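Local structure of ESX secretion system protein EccC (Thermomonospora curvata, 4NH0) at residues T252-H256 and P281-D285; S333-F339 and R357-A361; M416-F420 and L450-L454. The protein has weak intrinsic ATPase activity and forms part of the ESX (type VII) secretion system, which exports proteins including EsxA and EsxB, possibly as its translocase subunit. One frame throughout, in Å; residues are numbered along the deposited sequence.

Contact 1: residues T252-H256 and P281-D285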
ATOM      1  N   THR A 252     -28.239  46.455 -17.362  1.00 87.43           N
ATOM      2  CA  THR A 252     -27.401  47.648 -17.364  1.00 94.07           C
ATOM      3  C   THR A 252     -28.249  48.914 -17.278  1.00102.38           C
ATOM      4  O   THR A 252     -27.793  49.945 -16.785  1.00 94.69           O
ATOM      5  CB  THR A 252     -26.511  47.717 -18.622  1.00 99.14           C
ATOM      6  OG1 THR A 252     -25.825  48.975 -18.655  1.00124.41           O
ATOM      7  CG2 THR A 252     -27.346  47.578 -19.881  1.00 93.27           C
ATOM      8  N   SER A 253     -29.486  48.826 -17.753  1.00103.29           N
ATOM      9  CA  SER A 253     -30.402  49.958 -17.723  1.00 95.32           C
ATOM     10  C   SER A 253     -30.898  50.222 -16.306  1.00 89.08           C
ATOM     11  O   SER A 253     -30.953  51.368 -15.862  1.00 95.57           O
ATOM     12  CB  SER A 253     -31.586  49.712 -18.658  1.00100.40           C
ATOM     13  OG  SER A 253     -31.148  49.423 -19.974  1.00103.38           O
ATOM     14  N   LEU A 254     -31.252  49.152 -15.602  1.00 80.31           N
ATOM     15  CA  LEU A 254     -31.792  49.262 -14.251  1.00 73.95           C
ATOM     16  C   LEU A 254     -30.728  49.692 -13.248  1.00 81.16           C
ATOM     17  O   LEU A 254     -31.047  50.228 -12.187  1.00 76.90           O
ATOM     18  CB  LEU A 254     -32.416  47.933 -13.809  1.00 75.71           C
ATOM     19  CG  LEU A 254     -33.799  47.561 -14.355  1.00 64.96           C
ATOM     20  CD1 LEU A 254     -33.737  47.150 -15.816  1.00 82.21           C
ATOM     21  CD2 LEU A 254     -34.431  46.460 -13.520  1.00 61.56           C
ATOM     22  N   LEU A 255     -29.464  49.456 -13.587  1.00 79.72           N
ATOM     23  CA  LEU A 255     -28.362  49.812 -12.702  1.00 78.41           C
ATOM     24  C   LEU A 255     -27.722  51.138 -13.098  1.00 82.40           C
ATOM     25  O   LEU A 255     -26.627  51.467 -12.641  1.00 94.05           O
ATOM     26  CB  LEU A 255     -27.307  48.705 -12.689  1.00 77.25           C
ATOM     27  CG  LEU A 255     -27.710  47.432 -11.944  1.00 71.30           C
ATOM     28  CD1 LEU A 255     -26.589  46.411 -11.981  1.00 73.93           C
ATOM     29  CD2 LEU A 255     -28.091  47.758 -10.510  1.00 72.75           C
ATOM     30  N   HIS A 256     -28.414  51.886 -13.952  1.00 85.05           N
ATOM     31  CA  HIS A 256     -28.004  53.233 -14.342  1.00 90.56           C
ATOM     32  C   HIS A 256     -26.605  53.268 -14.950  1.00 93.32           C
ATOM     33  O   HIS A 256     -25.806  54.147 -14.628  1.00 99.60           O
ATOM     34  CB  HIS A 256     -28.063  54.176 -13.136  1.00100.51           C
ATOM     35  CG  HIS A 256     -29.363  54.129 -12.392  1.00101.91           C
ATOM     36  ND1 HIS A 256     -30.525  53.645 -12.951  1.00 98.87           N
ATOM     37  CD2 HIS A 256     -29.678  54.503 -11.130  1.00 93.06           C
ATOM     38  CE1 HIS A 256     -31.503  53.724 -12.065  1.00100.11           C
ATOM     39  NE2 HIS A 256     -31.015  54.241 -10.953  1.00104.36           N
ATOM     40  N   PRO A 281     -32.031  45.425  -8.296  1.00 65.97           N
ATOM     41  CA  PRO A 281     -33.225  45.268  -9.130  1.00 63.22           C
ATOM     42  C   PRO A 281     -33.174  43.984  -9.949  1.00 61.12           C
ATOM     43  O   PRO A 281     -32.105  43.598 -10.418  1.00 70.36           O
ATOM     44  CB  PRO A 281     -33.179  46.499 -10.036  1.00 58.12           C
ATOM     45  CG  PRO A 281     -31.735  46.819 -10.140  1.00 48.63           C
ATOM     46  CD  PRO A 281     -31.150  46.494  -8.796  1.00 59.82           C
ATOM     47  N   ILE A 282     -34.319  43.331 -10.114  1.00 62.32           N
ATOM     48  CA  ILE A 282     -34.389  42.103 -10.896  1.00 63.96           C
ATOM     49  C   ILE A 282     -35.267  42.289 -12.126  1.00 68.86           C
ATOM     50  O   ILE A 282     -35.241  41.472 -13.045  1.00 70.69           O
ATOM     51  CB  ILE A 282     -34.930  40.929 -10.062  1.00 55.53           C
ATOM     52  CG1 ILE A 282     -36.366  41.208  -9.618  1.00 63.70           C
ATOM     53  CG2 ILE A 282     -34.036  40.672  -8.862  1.00 50.34           C
ATOM     54  CD1 ILE A 282     -36.964  40.114  -8.763  1.00 63.91           C
ATOM     55  N   GLY A 283     -36.040  43.369 -12.140  1.00 82.58           N
ATOM     56  CA  GLY A 283     -36.928  43.655 -13.250  1.00 79.39           C
ATOM     57  C   GLY A 283     -37.880  44.799 -12.963  1.00 72.38           C
ATOM     58  O   GLY A 283     -37.680  45.562 -12.019  1.00 67.21           O
ATOM     59  N   LEU A 284     -38.922  44.912 -13.780  1.00 67.18           N
ATOM     60  CA  LEU A 284     -39.899  45.987 -13.649  1.00 60.46           C
ATOM     61  C   LEU A 284     -41.269  45.441 -13.270  1.00 63.49           C
ATOM     62  O   LEU A 284     -41.621  44.328 -13.654  1.00 71.00           O
ATOM     63  CB  LEU A 284     -39.996  46.775 -14.954  1.00 51.65           C
ATOM     64  CG  LEU A 284     -38.695  47.371 -15.489  1.00 53.17           C
ATOM     65  CD1 LEU A 284     -38.864  47.817 -16.929  1.00 54.73           C
ATOM     66  CD2 LEU A 284     -38.249  48.532 -14.621  1.00 61.57           C
ATOM     67  N   ASP A 285     -42.043  46.223 -12.524  1.00 62.23           N
ATOM     68  CA  ASP A 285     -43.398  45.815 -12.173  1.00 71.86           C
ATOM     69  C   ASP A 285     -44.392  46.270 -13.235  1.00 71.30           C
ATOM     70  O   ASP A 285     -44.007  46.604 -14.354  1.00 72.27           O
ATOM     71  CB  ASP A 285     -43.798  46.354 -10.793  1.00 63.03           C
ATOM     72  CG  ASP A 285     -43.719  47.871 -10.696  1.00 73.40           C
ATOM     73  OD1 ASP A 285     -43.638  48.553 -11.738  1.00 79.90           O
ATOM     74  OD2 ASP A 285     -43.746  48.385  -9.559  1.00 84.18           O
TER
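The puckered ring of Pro281 is the nearest thing to a flat group in this contact, and two leucines meet it along CB, CG and CD. Leu254 takes the CB and CG side. Its CD2 lies 3.7 Å from Pro281 CB, and its own CB lies 3.9 Å from Pro281 CG. Leu255 takes the CD and CG side, with its CD2 3.7 Å from Pro281 CD. Pro281 CG is the corner between the two leucines. The Leu254 side chain and the ring lie alongside with their ends running opposite ways, while Leu255 comes across the ring at a slant.

Leu254 CG sits beside the backbone N and anti to the carbonyl carbon (chi1 -77°). From there the chain carries CD2 past Pro281 to the backbone of the strand, 3.7 Å from Gly283 O. Leu284 closes the far end loosely, its CD2 4.5 Å from Leu254 CD2. Side chain meets side chain through carbon atoms alone, although Leu254 CD2 also touches the polar Gly283 O.

The fold here is that of an FtsK-type P-loop ATPase. Strand 279-284 lies next to the outermost strand, 290-294, of the large mixed sheet. Ile282 is hydrogen-bonded through its backbone to Leu291 on one neighbouring strand and also to Ala521, and Leu284 is hydrogen-bonded to Lys519. The short helix 251-254 packs its last residue, Leu254, against this part of the sheet.

The helix ends in a Schellman motif. His256 is the C-prime residue, with positive phi (57°). His256 N is hydrogen-bonded to Ser253 O at 3.2 Å, and Ile257 N reaches back to Thr252 O. Leu255 is the first residue to leave the helical path. It turns its side chain to the Pro281 ring and also touches Met330.

Contact 2: residues S333-F339 and R357-A361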
ATOM      1  N   SER A 333     -18.385  44.357  -3.809  1.00 82.82           N
ATOM      2  CA  SER A 333     -17.040  43.830  -3.986  1.00 79.56           C
ATOM      3  C   SER A 333     -16.955  42.422  -3.412  1.00 86.19           C
ATOM      4  O   SER A 333     -17.736  42.067  -2.531  1.00 81.57           O
ATOM      5  CB  SER A 333     -16.014  44.744  -3.312  1.00 85.31           C
ATOM      6  OG  SER A 333     -16.166  44.726  -1.904  1.00109.09           O
ATOM      7  N   PRO A 334     -16.006  41.610  -3.909  1.00 80.98           N
ATOM      8  CA  PRO A 334     -15.778  40.277  -3.343  1.00 76.42           C
ATOM      9  C   PRO A 334     -15.372  40.357  -1.877  1.00 86.24           C
ATOM     10  O   PRO A 334     -15.443  39.369  -1.147  1.00 82.55           O
ATOM     11  CB  PRO A 334     -14.635  39.721  -4.197  1.00 73.49           C
ATOM     12  CG  PRO A 334     -14.705  40.487  -5.468  1.00 73.63           C
ATOM     13  CD  PRO A 334     -15.154  41.860  -5.084  1.00 71.32           C
ATOM     14  N   GLU A 335     -14.950  41.546  -1.463  1.00 81.90           N
ATOM     15  CA  GLU A 335     -14.551  41.811  -0.090  1.00 81.02           C
ATOM     16  C   GLU A 335     -15.731  41.687   0.869  1.00 84.10           C
ATOM     17  O   GLU A 335     -15.556  41.354   2.040  1.00 83.41           O
ATOM     18  CB  GLU A 335     -13.933  43.209   0.005  1.00 90.34           C
ATOM     19  CG  GLU A 335     -13.100  43.461   1.246  1.00 99.49           C
ATOM     20  CD  GLU A 335     -12.290  44.739   1.142  1.00115.22           C
ATOM     21  OE1 GLU A 335     -12.499  45.650   1.972  1.00125.61           O
ATOM     22  OE2 GLU A 335     -11.446  44.836   0.227  1.00100.33           O
ATOM     23  N   VAL A 336     -16.934  41.947   0.366  1.00 82.00           N
ATOM     24  CA  VAL A 336     -18.126  41.947   1.208  1.00 72.32           C
ATOM     25  C   VAL A 336     -19.177  40.931   0.770  1.00 74.75           C
ATOM     26  O   VAL A 336     -20.216  40.794   1.416  1.00 70.17           O
ATOM     27  CB  VAL A 336     -18.787  43.337   1.237  1.00 67.14           C
ATOM     28  CG1 VAL A 336     -17.845  44.359   1.848  1.00 81.76           C
ATOM     29  CG2 VAL A 336     -19.202  43.755  -0.162  1.00 74.25           C
ATOM     30  N   LEU A 337     -18.910  40.212  -0.315  1.00 77.57           N
ATOM     31  CA  LEU A 337     -19.874  39.240  -0.822  1.00 72.20           C
ATOM     32  C   LEU A 337     -19.224  38.095  -1.594  1.00 74.12           C
ATOM     33  O   LEU A 337     -18.484  38.321  -2.551  1.00 63.54           O
ATOM     34  CB  LEU A 337     -20.904  39.939  -1.710  1.00 59.35           C
ATOM     35  CG  LEU A 337     -21.994  39.049  -2.306  1.00 50.38           C
ATOM     36  CD1 LEU A 337     -22.766  38.347  -1.205  1.00 57.16           C
ATOM     37  CD2 LEU A 337     -22.927  39.866  -3.180  1.00 53.83           C
ATOM     38  N   ASN A 338     -19.514  36.868  -1.174  1.00 62.71           N
ATOM     39  CA  ASN A 338     -19.043  35.679  -1.876  1.00 64.51           C
ATOM     40  C   ASN A 338     -20.192  34.742  -2.229  1.00 67.23           C
ATOM     41  O   ASN A 338     -21.187  34.670  -1.508  1.00 70.36           O
ATOM     42  CB  ASN A 338     -18.000  34.935  -1.040  1.00 65.55           C
ATOM     43  CG  ASN A 338     -16.654  35.631  -1.032  1.00 78.74           C
ATOM     44  OD1 ASN A 338     -16.404  36.533  -1.831  1.00 77.56           O
ATOM     45  ND2 ASN A 338     -15.774  35.208  -0.134  1.00 64.31           N
ATOM     46  N   PHE A 339     -20.050  34.021  -3.336  1.00 71.09           N
ATOM     47  CA  PHE A 339     -21.107  33.132  -3.810  1.00 66.86           C
ATOM     48  C   PHE A 339     -20.729  31.659  -3.727  1.00 58.86           C
ATOM     49  O   PHE A 339     -19.565  31.292  -3.874  1.00 69.11           O
ATOM     50  CB  PHE A 339     -21.481  33.462  -5.257  1.00 75.04           C
ATOM     51  CG  PHE A 339     -22.102  34.816  -5.434  1.00 75.80           C
ATOM     52  CD1 PHE A 339     -23.415  35.042  -5.064  1.00 69.67           C
ATOM     53  CD2 PHE A 339     -21.380  35.853  -5.993  1.00 63.65           C
ATOM     54  CE1 PHE A 339     -23.991  36.285  -5.233  1.00 74.37           C
ATOM     55  CE2 PHE A 339     -21.949  37.098  -6.164  1.00 64.31           C
ATOM     56  CZ  PHE A 339     -23.256  37.314  -5.784  1.00 75.62           C
ATOM     57  N   ARG A 357     -14.352  37.048  -8.934  1.00 85.62           N
ATOM     58  CA  ARG A 357     -13.664  36.809  -7.671  1.00 88.52           C
ATOM     59  C   ARG A 357     -14.660  36.572  -6.542  1.00 83.31           C
ATOM     60  O   ARG A 357     -14.286  36.139  -5.454  1.00 81.37           O
ATOM     61  CB  ARG A 357     -12.752  37.988  -7.326  1.00 81.61           C
ATOM     62  CG  ARG A 357     -11.593  38.184  -8.287  1.00 87.25           C
ATOM     63  CD  ARG A 357     -10.596  37.042  -8.190  1.00 94.14           C
ATOM     64  NE  ARG A 357      -9.393  37.302  -8.975  1.00103.51           N
ATOM     65  CZ  ARG A 357      -8.358  38.012  -8.539  1.00105.58           C
ATOM     66  NH1 ARG A 357      -8.379  38.538  -7.322  1.00 93.08           N
ATOM     67  NH2 ARG A 357      -7.304  38.201  -9.320  1.00106.53           N
ATOM     68  N   HIS A 358     -15.928  36.865  -6.804  1.00 74.79           N
ATOM     69  CA  HIS A 358     -16.977  36.658  -5.817  1.00 71.05           C
ATOM     70  C   HIS A 358     -17.264  35.174  -5.634  1.00 76.10           C
ATOM     71  O   HIS A 358     -17.603  34.725  -4.542  1.00 72.58           O
ATOM     72  CB  HIS A 358     -18.259  37.382  -6.229  1.00 87.75           C
ATOM     73  CG  HIS A 358     -18.069  38.834  -6.531  1.00 72.61           C
ATOM     74  ND1 HIS A 358     -17.471  39.283  -7.689  1.00 63.38           N
ATOM     75  CD2 HIS A 358     -18.409  39.943  -5.830  1.00 73.93           C
ATOM     76  CE1 HIS A 358     -17.446  40.603  -7.686  1.00 76.42           C
ATOM     77  NE2 HIS A 358     -18.009  41.029  -6.569  1.00 80.61           N
ATOM     78  N   VAL A 359     -17.124  34.415  -6.715  1.00 76.82           N
ATOM     79  CA  VAL A 359     -17.489  33.006  -6.705  1.00 79.52           C
ATOM     80  C   VAL A 359     -16.426  32.133  -6.053  1.00 78.05           C
ATOM     81  O   VAL A 359     -15.319  31.991  -6.572  1.00 76.75           O
ATOM     82  CB  VAL A 359     -17.743  32.492  -8.127  1.00 81.62           C
ATOM     83  CG1 VAL A 359     -18.242  31.063  -8.079  1.00 91.33           C
ATOM     84  CG2 VAL A 359     -18.748  33.382  -8.837  1.00 83.74           C
ATOM     85  N   SER A 360     -16.773  31.545  -4.914  1.00 75.05           N
ATOM     86  CA  SER A 360     -15.870  30.644  -4.213  1.00 76.05           C
ATOM     87  C   SER A 360     -15.890  29.254  -4.835  1.00 77.29           C
ATOM     88  O   SER A 360     -14.866  28.572  -4.881  1.00 83.42           O
ATOM     89  CB  SER A 360     -16.237  30.558  -2.732  1.00 83.23           C
ATOM     90  OG  SER A 360     -15.462  29.573  -2.076  1.00 88.83           O
ATOM     91  N   ALA A 361     -17.058  28.838  -5.316  1.00 77.96           N
ATOM     92  CA  ALA A 361     -17.214  27.501  -5.879  1.00 75.10           C
ATOM     93  C   ALA A 361     -18.439  27.379  -6.778  1.00 83.74           C
ATOM     94  O   ALA A 361     -19.508  27.901  -6.467  1.00 86.98           O
ATOM     95  CB  ALA A 361     -17.290  26.475  -4.764  1.00 73.46           C
TER
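Phe339 exchanges two backbone hydrogen bonds with residues 358 and 360. Phe339 N donates to His358 O at 2.8 Å, from well above the carbonyl plane. Ser360 N donates to Phe339 O at 3.0 Å, in the carbonyl plane and with a C=O...N angle of 154°. Val359 lies between the two bonding residues and faces Phe339 in a parallel bridge. Asn338 CA adds a CA-H...O contact to His358 O at 3.2 Å.

His358 buries the largest share of surface here. Its CG stands beside the backbone N (chi1 -53°), which turns the imidazole back toward the loop before strand 337-343. Pro334 covers one face of it. Pro334 CG sits 3.5 Å above the ring centroid, only 10° off the normal, which makes a CH-pi contact. Pro334 CG also rests 3.7 Å from Arg357 CB, although the guanidinium end of Arg357 leads away. His358 NE2 is held by His332 O, which fixes the rotation of the imidazole. Phe339 runs alongside His358 and points the same way. The edge of its ring meets the histidine stem, with Phe339 CD2 3.5 Å from His358 CB. Replacing His358 by an alanine would probably leave His332 O without this donor and open a gap beside Pro334.

Trp269 meets the imidazole with its ring almost perpendicular, and it also touches Ser333 and Pro334. Ser360 OG is bonded to His591 O and Ile593 N, from much further along the chain. This is the parallel pairing of an edge strand, 359-364, in the central sheet of the first FtsK-type P-loop ATPase domain. Strand 337-343 separates it from strand 418-424, and helix 317-329 packs on Phe339 through Val325 and Leu328.

Contact 3: residues M416-F420 and L450-L454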
ATOM      1  N   MET A 416     -14.853  39.842   6.440  1.00 89.01           N
ATOM      2  CA  MET A 416     -15.626  38.611   6.350  1.00 83.26           C
ATOM      3  C   MET A 416     -16.916  38.881   5.594  1.00 88.45           C
ATOM      4  O   MET A 416     -17.864  39.436   6.146  1.00 94.37           O
ATOM      5  CB  MET A 416     -15.924  38.037   7.734  1.00 84.08           C
ATOM      6  CG  MET A 416     -16.577  36.665   7.685  1.00 87.14           C
ATOM      7  SD  MET A 416     -16.902  35.971   9.314  1.00119.03           S
ATOM      8  CE  MET A 416     -17.935  37.250  10.020  1.00106.46           C
ATOM      9  N   PRO A 417     -16.949  38.487   4.315  1.00 82.36           N
ATOM     10  CA  PRO A 417     -18.068  38.738   3.405  1.00 77.49           C
ATOM     11  C   PRO A 417     -19.285  37.887   3.731  1.00 72.68           C
ATOM     12  O   PRO A 417     -19.133  36.785   4.253  1.00 73.36           O
ATOM     13  CB  PRO A 417     -17.491  38.354   2.044  1.00 75.02           C
ATOM     14  CG  PRO A 417     -16.501  37.299   2.359  1.00 76.20           C
ATOM     15  CD  PRO A 417     -15.883  37.703   3.667  1.00 81.45           C
ATOM     16  N   THR A 418     -20.476  38.391   3.431  1.00 72.19           N
ATOM     17  CA  THR A 418     -21.681  37.586   3.560  1.00 74.85           C
ATOM     18  C   THR A 418     -21.661  36.505   2.490  1.00 65.49           C
ATOM     19  O   THR A 418     -21.147  36.722   1.393  1.00 62.86           O
ATOM     20  CB  THR A 418     -22.962  38.425   3.424  1.00 68.15           C
ATOM     21  OG1 THR A 418     -22.944  39.128   2.177  1.00 83.10           O
ATOM     22  CG2 THR A 418     -23.068  39.425   4.561  1.00 76.59           C
ATOM     23  N   LEU A 419     -22.210  35.341   2.809  1.00 58.43           N
ATOM     24  CA  LEU A 419     -22.206  34.232   1.867  1.00 51.77           C
ATOM     25  C   LEU A 419     -23.588  34.004   1.274  1.00 65.17           C
ATOM     26  O   LEU A 419     -24.556  33.782   1.997  1.00 65.16           O
ATOM     27  CB  LEU A 419     -21.710  32.956   2.545  1.00 67.57           C
ATOM     28  CG  LEU A 419     -21.491  31.773   1.604  1.00 64.19           C
ATOM     29  CD1 LEU A 419     -20.474  32.139   0.541  1.00 53.45           C
ATOM     30  CD2 LEU A 419     -21.044  30.543   2.376  1.00 62.00           C
ATOM     31  N   PHE A 420     -23.672  34.066  -0.051  1.00 65.62           N
ATOM     32  CA  PHE A 420     -24.923  33.802  -0.748  1.00 57.61           C
ATOM     33  C   PHE A 420     -24.872  32.427  -1.399  1.00 55.90           C
ATOM     34  O   PHE A 420     -24.050  32.177  -2.279  1.00 64.84           O
ATOM     35  CB  PHE A 420     -25.198  34.876  -1.800  1.00 62.30           C
ATOM     36  CG  PHE A 420     -26.609  34.874  -2.313  1.00 58.98           C
ATOM     37  CD1 PHE A 420     -27.626  34.281  -1.583  1.00 62.86           C
ATOM     38  CD2 PHE A 420     -26.919  35.455  -3.531  1.00 55.76           C
ATOM     39  CE1 PHE A 420     -28.923  34.276  -2.055  1.00 65.46           C
ATOM     40  CE2 PHE A 420     -28.214  35.451  -4.007  1.00 63.87           C
ATOM     41  CZ  PHE A 420     -29.217  34.860  -3.267  1.00 66.95           C
ATOM     42  N   LEU A 450     -24.616  34.433  11.017  1.00 90.51           N
ATOM     43  CA  LEU A 450     -23.353  34.041  10.400  1.00 80.15           C
ATOM     44  C   LEU A 450     -23.129  34.747   9.066  1.00 89.13           C
ATOM     45  O   LEU A 450     -22.047  34.666   8.487  1.00 86.48           O
ATOM     46  CB  LEU A 450     -23.301  32.524  10.202  1.00 81.60           C
ATOM     47  CG  LEU A 450     -22.814  31.653  11.366  1.00 82.20           C
ATOM     48  CD1 LEU A 450     -23.656  31.846  12.617  1.00 88.07           C
ATOM     49  CD2 LEU A 450     -22.800  30.189  10.957  1.00 83.39           C
ATOM     50  N   GLY A 451     -24.155  35.438   8.584  1.00 94.72           N
ATOM     51  CA  GLY A 451     -24.064  36.146   7.321  1.00 79.23           C
ATOM     52  C   GLY A 451     -24.147  35.212   6.131  1.00 65.25           C
ATOM     53  O   GLY A 451     -23.599  35.496   5.068  1.00 67.06           O
ATOM     54  N   VAL A 452     -24.834  34.091   6.312  1.00 77.05           N
ATOM     55  CA  VAL A 452     -25.015  33.125   5.236  1.00 64.06           C
ATOM     56  C   VAL A 452     -26.443  33.171   4.708  1.00 72.21           C
ATOM     57  O   VAL A 452     -27.387  32.839   5.423  1.00 71.11           O
ATOM     58  CB  VAL A 452     -24.689  31.696   5.697  1.00 66.97           C
ATOM     59  CG1 VAL A 452     -25.043  30.698   4.610  1.00 62.98           C
ATOM     60  CG2 VAL A 452     -23.222  31.584   6.071  1.00 68.10           C
ATOM     61  N   HIS A 453     -26.595  33.586   3.456  1.00 69.47           N
ATOM     62  CA  HIS A 453     -27.912  33.699   2.845  1.00 67.00           C
ATOM     63  C   HIS A 453     -28.152  32.579   1.842  1.00 64.45           C
ATOM     64  O   HIS A 453     -27.300  32.290   1.004  1.00 67.74           O
ATOM     65  CB  HIS A 453     -28.071  35.061   2.169  1.00 79.46           C
ATOM     66  CG  HIS A 453     -27.876  36.219   3.097  1.00 67.54           C
ATOM     67  ND1 HIS A 453     -28.902  36.751   3.848  1.00 70.65           N
ATOM     68  CD2 HIS A 453     -26.773  36.943   3.399  1.00 75.33           C
ATOM     69  CE1 HIS A 453     -28.440  37.755   4.572  1.00 74.22           C
ATOM     70  NE2 HIS A 453     -27.151  37.891   4.318  1.00 81.89           N
ATOM     71  N   LEU A 454     -29.320  31.954   1.936  1.00 66.36           N
ATOM     72  CA  LEU A 454     -29.654  30.820   1.085  1.00 63.80           C
ATOM     73  C   LEU A 454     -30.750  31.166   0.085  1.00 75.39           C
ATOM     74  O   LEU A 454     -31.648  31.954   0.378  1.00 72.06           O
ATOM     75  CB  LEU A 454     -30.086  29.628   1.942  1.00 63.61           C
ATOM     76  CG  LEU A 454     -30.486  28.340   1.220  1.00 69.62           C
ATOM     77  CD1 LEU A 454     -29.336  27.811   0.381  1.00 68.42           C
ATOM     78  CD2 LEU A 454     -30.956  27.291   2.214  1.00 55.58           C
TER
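Phe420 and His453 are bridge partners on one face of the sheet, and their side chains stand roughly perpendicular. With chi1 at -165° Phe420 CG points away from the backbone N, and the ring reaches toward strand 452-454. The ring presents its edge to the neighbouring backbone, with Phe420 CD1 3.3 Å from His453 O and 3.9 Å from His453 CB. The His453 imidazole turns the other way along the strand. Its edge meets Thr418, with CD2 4.1 Å from Thr418 CB. Its ND1 is hydrogen-bonded to Pro305 O.

Leu419 and Val452 pair on the opposite face, where Leu419 CB and Val452 CG2 are 4.1 Å apart. Arg387 of helix 371-394 touches both. Helix 317-329 covers Phe420 with Leu324 and Leu328.

Leu419 N donates to Gly451 O at 2.7 Å, and Leu419 O accepts from His453 N. Both bonds run nearly straight down the carbonyl. Gly451 follows the end of helix 437-450 with positive phi (76°), which favours glycine. A CB on it would point at Thr418.

The axes of 418-420 and 452-454 approach to 4.5 Å and run parallel within 18°. Strands 418-424 and 452-458 are parallel neighbours joined through helices 427-430 and 437-450, a beta-alpha-beta crossover, as in the central sheet of P-loop NTPases.

All three contacts reach the same mixed sheet. Contacts 2 and 3 are adjacent, with centres 10 Å apart. They share the seam between strands 337-343 and 418-424, where Asn338 O to Phe420 N (2.9 Å) and Asn338 N to Thr418 O (3.0 Å) are probable hydrogen bonds. Contact 1 lies near the opposite edge of the sheet, on strand 279-284, its centre 22 Å from contact 2 and 24 Å from contact 3, and touches neither. Its Ile282 side chain is about 12 Å from Gly316, in the predicted ATP site; contacts 2 and 3 lie away from the annotated sites. Contact 3 starts the strand that leads to Glu425, the inferred active-site residue.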